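Long-range contacts in beta-L-arabinobiosidase (Bacteroides thetaiotaomicron, PDB 5MQR), which acts as a glycoside hydrolase of a gut bacterium, probably cleaving arabinofuranosyl linkages during the breakdown of plant pectin: residues P466-L471 and A562-R566; T612-A616 and E652-E656. All blocks are in the same frame, centred on the assembly; numbering follows the deposited sequence.

Contact 1 of 2, residues P466-L471 and A562-R566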
ATOM      1  N   PRO A 466      -5.932   8.663  -5.804  1.00 21.23           N
ATOM      2  CA  PRO A 466      -5.518   9.220  -4.509  1.00 21.12           C
ATOM      3  C   PRO A 466      -6.432  10.371  -4.086  1.00 21.16           C
ATOM      4  O   PRO A 466      -6.738  11.243  -4.898  1.00 20.86           O
ATOM      5  CB  PRO A 466      -4.086   9.732  -4.763  1.00 20.72           C
ATOM      6  CG  PRO A 466      -3.627   9.020  -5.980  1.00 21.13           C
ATOM      7  CD  PRO A 466      -4.867   8.780  -6.816  1.00 21.28           C
ATOM      8  N   ALA A 467      -6.875  10.310  -2.835  1.00 21.31           N
ATOM      9  CA  ALA A 467      -7.753  11.302  -2.234  1.00 22.24           C
ATOM     10  C   ALA A 467      -7.150  12.683  -2.432  1.00 22.65           C
ATOM     11  O   ALA A 467      -6.009  12.906  -2.024  1.00 22.68           O
ATOM     12  CB  ALA A 467      -7.921  10.996  -0.743  1.00 21.83           C
ATOM     13  N   SER A 468      -7.896  13.582  -3.073  1.00 22.69           N
ATOM     14  CA  SER A 468      -7.366  14.849  -3.550  1.00 23.40           C
ATOM     15  C   SER A 468      -8.288  16.030  -3.215  1.00 24.80           C
ATOM     16  O   SER A 468      -9.520  15.925  -3.305  1.00 23.92           O
ATOM     17  CB  SER A 468      -7.141  14.777  -5.071  1.00 24.10           C
ATOM     18  OG  SER A 468      -6.242  13.718  -5.440  1.00 24.02           O
ATOM     19  N   LYS A 469      -7.675  17.156  -2.845  1.00 26.20           N
ATOM     20  CA  LYS A 469      -8.381  18.400  -2.523  1.00 28.11           C
ATOM     21  C   LYS A 469      -8.521  19.252  -3.764  1.00 27.48           C
ATOM     22  O   LYS A 469      -9.598  19.774  -4.023  1.00 27.18           O
ATOM     23  CB  LYS A 469      -7.650  19.185  -1.430  1.00 29.95           C
ATOM     24  CG  LYS A 469      -7.497  18.434  -0.126  1.00 32.32           C
ATOM     25  CD  LYS A 469      -6.593  19.168   0.872  1.00 35.82           C
ATOM     26  CE  LYS A 469      -6.068  18.212   1.965  1.00 39.43           C
ATOM     27  NZ  LYS A 469      -4.869  18.715   2.736  1.00 40.38           N
ATOM     28  N   GLU A 470      -7.418  19.405  -4.502  1.00 27.47           N
ATOM     29  CA  GLU A 470      -7.417  19.990  -5.843  1.00 28.53           C
ATOM     30  C   GLU A 470      -7.266  18.838  -6.843  1.00 26.56           C
ATOM     31  O   GLU A 470      -6.340  18.015  -6.721  1.00 24.71           O
ATOM     32  CB  GLU A 470      -6.268  20.977  -6.004  1.00 31.26           C
ATOM     33  CG  GLU A 470      -6.281  22.132  -5.008  1.00 34.19           C
ATOM     34  CD  GLU A 470      -7.411  23.131  -5.274  1.00 37.92           C
ATOM     35  OE1 GLU A 470      -7.525  23.632  -6.425  1.00 40.11           O
ATOM     36  OE2 GLU A 470      -8.192  23.413  -4.331  1.00 40.39           O
ATOM     37  N   LEU A 471      -8.190  18.769  -7.801  1.00 25.55           N
ATOM     38  CA  LEU A 471      -8.250  17.664  -8.739  1.00 25.24           C
ATOM     39  C   LEU A 471      -8.552  18.132 -10.151  1.00 25.79           C
ATOM     40  O   LEU A 471      -9.493  18.915 -10.366  1.00 25.82           O
ATOM     41  CB  LEU A 471      -9.321  16.675  -8.282  1.00 24.87           C
ATOM     42  CG  LEU A 471      -9.562  15.408  -9.086  1.00 24.36           C
ATOM     43  CD1 LEU A 471      -8.330  14.526  -9.099  1.00 24.43           C
ATOM     44  CD2 LEU A 471     -10.724  14.639  -8.492  1.00 24.22           C
ATOM     45  N   ALA A 562     -14.252  16.698   1.834  1.00 21.28           N
ATOM     46  CA  ALA A 562     -12.891  17.039   2.228  1.00 22.24           C
ATOM     47  C   ALA A 562     -11.946  16.750   1.065  1.00 22.61           C
ATOM     48  O   ALA A 562     -11.062  17.548   0.761  1.00 23.94           O
ATOM     49  CB  ALA A 562     -12.455  16.251   3.470  1.00 21.63           C
ATOM     50  N   THR A 563     -12.111  15.580   0.465  1.00 22.55           N
ATOM     51  CA  THR A 563     -11.308  15.143  -0.664  1.00 22.40           C
ATOM     52  C   THR A 563     -12.162  14.307  -1.574  1.00 22.43           C
ATOM     53  O   THR A 563     -13.204  13.793  -1.157  1.00 21.90           O
ATOM     54  CB  THR A 563     -10.141  14.246  -0.244  1.00 22.18           C
ATOM     55  OG1 THR A 563     -10.638  13.130   0.495  1.00 21.94           O
ATOM     56  CG2 THR A 563      -9.146  15.009   0.602  1.00 22.71           C
ATOM     57  N   ILE A 564     -11.694  14.191  -2.814  1.00 21.86           N
ATOM     58  CA  ILE A 564     -12.329  13.395  -3.836  1.00 21.99           C
ATOM     59  C   ILE A 564     -11.436  12.207  -4.121  1.00 21.42           C
ATOM     60  O   ILE A 564     -10.242  12.378  -4.392  1.00 20.51           O
ATOM     61  CB  ILE A 564     -12.483  14.218  -5.116  1.00 22.21           C
ATOM     62  CG1 ILE A 564     -13.369  15.433  -4.833  1.00 22.79           C
ATOM     63  CG2 ILE A 564     -13.027  13.353  -6.261  1.00 21.92           C
ATOM     64  CD1 ILE A 564     -12.859  16.688  -5.512  1.00 23.41           C
ATOM     65  N   GLU A 565     -12.007  11.016  -4.065  1.00 21.30           N
ATOM     66  CA  GLU A 565     -11.235   9.795  -4.301  1.00 21.81           C
ATOM     67  C   GLU A 565     -11.724   8.916  -5.469  1.00 22.30           C
ATOM     68  O   GLU A 565     -11.057   7.926  -5.790  1.00 22.12           O
ATOM     69  CB  GLU A 565     -11.196   8.946  -3.028  1.00 22.30           C
ATOM     70  CG  GLU A 565     -12.568   8.598  -2.457  1.00 22.90           C
ATOM     71  CD  GLU A 565     -12.586   7.255  -1.762  1.00 23.76           C
ATOM     72  OE1 GLU A 565     -11.662   7.026  -0.947  1.00 24.37           O
ATOM     73  OE2 GLU A 565     -13.534   6.458  -2.003  1.00 23.29           O
ATOM     74  N   ARG A 566     -12.875   9.238  -6.062  1.00 22.24           N
ATOM     75  CA  ARG A 566     -13.470   8.417  -7.115  1.00 22.94           C
ATOM     76  C   ARG A 566     -14.191   9.226  -8.155  1.00 22.83           C
ATOM     77  O   ARG A 566     -14.880  10.187  -7.816  1.00 22.84           O
ATOM     78  CB  ARG A 566     -14.491   7.461  -6.538  1.00 23.25           C
ATOM     79  CG  ARG A 566     -13.885   6.208  -5.994  1.00 23.54           C
ATOM     80  CD  ARG A 566     -14.977   5.369  -5.400  1.00 23.81           C
ATOM     81  NE  ARG A 566     -15.410   5.872  -4.108  1.00 24.59           N
ATOM     82  CZ  ARG A 566     -16.535   5.518  -3.488  1.00 24.73           C
ATOM     83  NH1 ARG A 566     -17.409   4.687  -4.058  1.00 25.21           N
ATOM     84  NH2 ARG A 566     -16.781   6.010  -2.287  1.00 25.20           N
TER

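Contact 2 of 2, residues T612-A616 and E652-E656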
ATOM      1  N   THR A 612      -2.748  19.116  -7.725  1.00 22.84           N
ATOM      2  CA  THR A 612      -1.743  20.102  -7.308  1.00 24.02           C
ATOM      3  C   THR A 612      -1.594  20.183  -5.774  1.00 24.21           C
ATOM      4  O   THR A 612      -0.945  21.105  -5.288  1.00 24.67           O
ATOM      5  CB  THR A 612      -2.051  21.507  -7.881  1.00 24.43           C
ATOM      6  OG1 THR A 612      -3.399  21.860  -7.566  1.00 24.51           O
ATOM      7  CG2 THR A 612      -1.841  21.532  -9.413  1.00 24.49           C
ATOM      8  N   ASP A 613      -2.174  19.236  -5.021  1.00 24.16           N
ATOM      9  CA  ASP A 613      -2.008  19.198  -3.581  1.00 24.80           C
ATOM     10  C   ASP A 613      -0.502  19.145  -3.305  1.00 26.18           C
ATOM     11  O   ASP A 613       0.250  18.452  -4.015  1.00 26.59           O
ATOM     12  CB  ASP A 613      -2.669  17.966  -2.923  1.00 24.20           C
ATOM     13  CG  ASP A 613      -4.211  17.997  -2.947  1.00 24.15           C
ATOM     14  OD1 ASP A 613      -4.815  18.996  -3.373  1.00 24.57           O
ATOM     15  OD2 ASP A 613      -4.833  16.983  -2.548  1.00 23.03           O
ATOM     16  N   LYS A 614      -0.074  19.853  -2.272  1.00 27.31           N
ATOM     17  CA  LYS A 614       1.341  19.930  -1.927  1.00 29.27           C
ATOM     18  C   LYS A 614       2.004  18.567  -1.706  1.00 27.78           C
ATOM     19  O   LYS A 614       3.138  18.371  -2.105  1.00 28.47           O
ATOM     20  CB  LYS A 614       1.534  20.884  -0.748  1.00 32.12           C
ATOM     21  CG  LYS A 614       1.374  22.318  -1.214  1.00 35.74           C
ATOM     22  CD  LYS A 614       1.131  23.318  -0.099  1.00 40.06           C
ATOM     23  CE  LYS A 614       0.914  24.711  -0.715  1.00 43.73           C
ATOM     24  NZ  LYS A 614       0.993  25.779   0.326  1.00 45.55           N
ATOM     25  N   ASP A 615       1.269  17.616  -1.147  1.00 26.36           N
ATOM     26  CA  ASP A 615       1.769  16.263  -0.957  1.00 25.62           C
ATOM     27  C   ASP A 615       1.196  15.232  -1.926  1.00 25.39           C
ATOM     28  O   ASP A 615       1.255  14.020  -1.654  1.00 24.69           O
ATOM     29  CB  ASP A 615       1.586  15.819   0.508  1.00 25.20           C
ATOM     30  CG  ASP A 615       0.143  15.641   0.921  1.00 24.88           C
ATOM     31  OD1 ASP A 615      -0.783  16.030   0.187  1.00 23.92           O
ATOM     32  OD2 ASP A 615      -0.051  15.123   2.052  1.00 25.75           O
ATOM     33  N   ALA A 616       0.683  15.691  -3.073  1.00 25.68           N
ATOM     34  CA  ALA A 616       0.206  14.766  -4.144  1.00 25.75           C
ATOM     35  C   ALA A 616       1.304  13.851  -4.717  1.00 25.60           C
ATOM     36  O   ALA A 616       1.023  12.854  -5.369  1.00 24.98           O
ATOM     37  CB  ALA A 616      -0.394  15.570  -5.298  1.00 25.90           C
ATOM     38  N   GLU A 652       3.796  24.427   6.823  1.00 26.46           N
ATOM     39  CA  GLU A 652       3.530  24.613   5.384  1.00 28.37           C
ATOM     40  C   GLU A 652       4.806  24.392   4.558  1.00 26.80           C
ATOM     41  O   GLU A 652       4.782  23.665   3.548  1.00 26.11           O
ATOM     42  CB  GLU A 652       2.927  25.997   5.111  1.00 31.07           C
ATOM     43  CG  GLU A 652       2.757  26.342   3.634  1.00 35.00           C
ATOM     44  CD  GLU A 652       2.005  27.663   3.420  1.00 39.72           C
ATOM     45  OE1 GLU A 652       2.340  28.678   4.077  1.00 42.37           O
ATOM     46  OE2 GLU A 652       1.062  27.684   2.586  1.00 43.79           O
ATOM     47  N   TRP A 653       5.906  25.005   4.993  1.00 25.16           N
ATOM     48  CA  TRP A 653       7.196  24.780   4.365  1.00 24.52           C
ATOM     49  C   TRP A 653       7.561  23.288   4.366  1.00 23.39           C
ATOM     50  O   TRP A 653       8.023  22.781   3.348  1.00 22.80           O
ATOM     51  CB  TRP A 653       8.282  25.622   5.037  1.00 24.48           C
ATOM     52  CG  TRP A 653       9.666  25.433   4.448  1.00 24.54           C
ATOM     53  CD1 TRP A 653      10.257  26.177   3.459  1.00 25.32           C
ATOM     54  CD2 TRP A 653      10.612  24.431   4.810  1.00 23.68           C
ATOM     55  NE1 TRP A 653      11.523  25.700   3.203  1.00 25.25           N
ATOM     56  CE2 TRP A 653      11.757  24.622   4.012  1.00 24.21           C
ATOM     57  CE3 TRP A 653      10.601  23.387   5.731  1.00 23.25           C
ATOM     58  CZ2 TRP A 653      12.872  23.818   4.112  1.00 24.08           C
ATOM     59  CZ3 TRP A 653      11.720  22.588   5.836  1.00 23.57           C
ATOM     60  CH2 TRP A 653      12.840  22.808   5.029  1.00 23.71           C
HETATM   61  N   MSE A 654       7.350  22.595   5.481  1.00 23.27           N
HETATM   62  CA  MSE A 654       7.679  21.155   5.555  1.00 23.86           C
HETATM   63  C   MSE A 654       6.851  20.379   4.560  1.00 23.91           C
HETATM   64  O   MSE A 654       7.377  19.553   3.815  1.00 22.99           O
HETATM   65  CB  MSE A 654       7.493  20.592   6.975  1.00 24.40           C
HETATM   66  CG  MSE A 654       8.646  21.011   7.884  1.00 25.76           C
HETATM   67 SE   MSE A 654       8.155  20.888   9.787  1.00 28.52          SE
HETATM   68  CE  MSE A 654       8.306  18.936   9.919  1.00 27.04           C
ATOM     69  N   GLU A 655       5.549  20.649   4.525  1.00 24.56           N
ATOM     70  CA  GLU A 655       4.655  19.969   3.604  1.00 26.42           C
ATOM     71  C   GLU A 655       5.112  20.100   2.130  1.00 26.59           C
ATOM     72  O   GLU A 655       5.023  19.144   1.376  1.00 26.87           O
ATOM     73  CB  GLU A 655       3.218  20.475   3.778  1.00 27.65           C
ATOM     74  CG  GLU A 655       2.212  19.682   2.968  1.00 29.76           C
ATOM     75  CD  GLU A 655       0.755  20.145   3.101  1.00 31.16           C
ATOM     76  OE1 GLU A 655       0.448  21.256   3.598  1.00 32.22           O
ATOM     77  OE2 GLU A 655      -0.095  19.365   2.654  1.00 33.72           O
ATOM     78  N   GLU A 656       5.620  21.268   1.749  1.00 28.16           N
ATOM     79  CA  GLU A 656       6.176  21.517   0.396  1.00 29.73           C
ATOM     80  C   GLU A 656       7.513  20.832   0.143  1.00 28.04           C
ATOM     81  O   GLU A 656       7.799  20.488  -0.986  1.00 28.44           O
ATOM     82  CB  GLU A 656       6.405  23.028   0.146  1.00 32.51           C
ATOM     83  CG  GLU A 656       5.169  23.807  -0.250  1.00 35.32           C
ATOM     84  CD  GLU A 656       5.257  25.331  -0.023  1.00 38.15           C
ATOM     85  OE1 GLU A 656       6.383  25.895   0.083  1.00 39.72           O
ATOM     86  OE2 GLU A 656       4.171  25.975   0.064  1.00 39.86           O
TER
HETATM   87  O   HOH W   1       5.575  17.766  -1.008  1.00 19.62           O
HETATM   88  O   HOH W   2      -1.714  18.571   0.801  1.00 32.73           O

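Contact 1 of 2, residues P466-L471 and A562-R566
Ser468 and Ile564 form an antiparallel hydrogen-bonded pair, the axes of strands 466-468 and 564-566 approaching to 4.6 Å with their directions 143° apart. Ile564 N gives the straighter bond, 2.8 Å to Ser468 O with 166° at the hydrogen; the return bond, Ser468 N to Ile564 O, is 2.9 Å. Ile564 O also takes a CA-H...O contact from Ala467 CA at 3.5 Å.

Leu471, at the start of the next strand, 470-479, swings back over Ile564: with CG anti to the backbone N (chi1 -179°), its CD2 presses on Ile564 CG2 at 3.5 Å, tighter than usual van der Waals contact. Thr563 meets two partners with its two branches, OG1 against Ala467 CB at 3.7 Å and CG2 against Lys469 CG at 3.9 Å. Ser468 turns its hydroxyl back along its own strand and OG donates to Pro466 O at 2.6 Å. Glu565 leads its carboxylate away from the pairing, to Ser46 and to a salt bridge with Arg566, and these two residues form a classic beta bulge against Leu492 of the next strand in the sheet.

The chemistry is thus divided: backbone bonds fix the pairing, mostly aliphatic carbons pack beside it, and the hydroxyl of the buried Ser468 spends its proton on Pro466 O, within its own strand.

Contact 2 of 2, residues T612-A616 and E652-E656
The carboxylates of Asp615 and Glu655 stand with their planes 90° apart, and one face of the Glu655 group is covered by Lys614 CB, which lies almost directly over Glu655 CD at 4.0 Å. Their like-charged oxygens Asp615 OD1 and Glu655 OE2 stand 4.2 Å apart, and one water donates to both, which probably eases their repulsion. The other oxygen, Asp615 OD2, accepts from Tyr623 N. A second water joins the backbones, giving its protons to Lys614 O and Glu655 O.

Lys614 sits in a type I beta turn, closed by Ala616 N to Asp613 O at 2.9 Å, and reaches helix 647-657, where Glu652 and Glu656 are one helical turn apart. Its chain, extended beyond CG (chi2 163°), runs alongside Glu656, with Lys614 CD 4.1 Å from Glu656 CG. At the end NZ meets the anti lone pair of Glu656 OE2 at 3.2 Å and makes a salt bridge with Glu652 OE2 at 3.0 Å, forming a three-residue network. Replacing Glu656 with an alanine would probably leave the Lys614 ammonium with Glu652 as its one salt-bridge mate here, and its CG and CD without the Glu656 chain alongside.

Contacts 1 and 2 follow in series along the chain, the first closing before the second opens, and their centres are 14 Å apart. Contact 1 lies within the Sialidase-like CBM domain, where strands 460-468 and 564-570 are neighbours in a mixed sheet. Strand 470-479, which also enters contact 1, belongs instead to an eight-stranded antiparallel sheet and pairs there with strand 600-610, from which the chain runs into the turn of contact 2. The two contacts meet directly through Asp613, whose OD2 and OD1 lie 2.9 Å from Lys469 N and Glu470 N respectively, both probable hydrogen bonds. With Lys614 meeting helix 647-657, this loop bridges the strand-rich part of the chain and the helices that follow it.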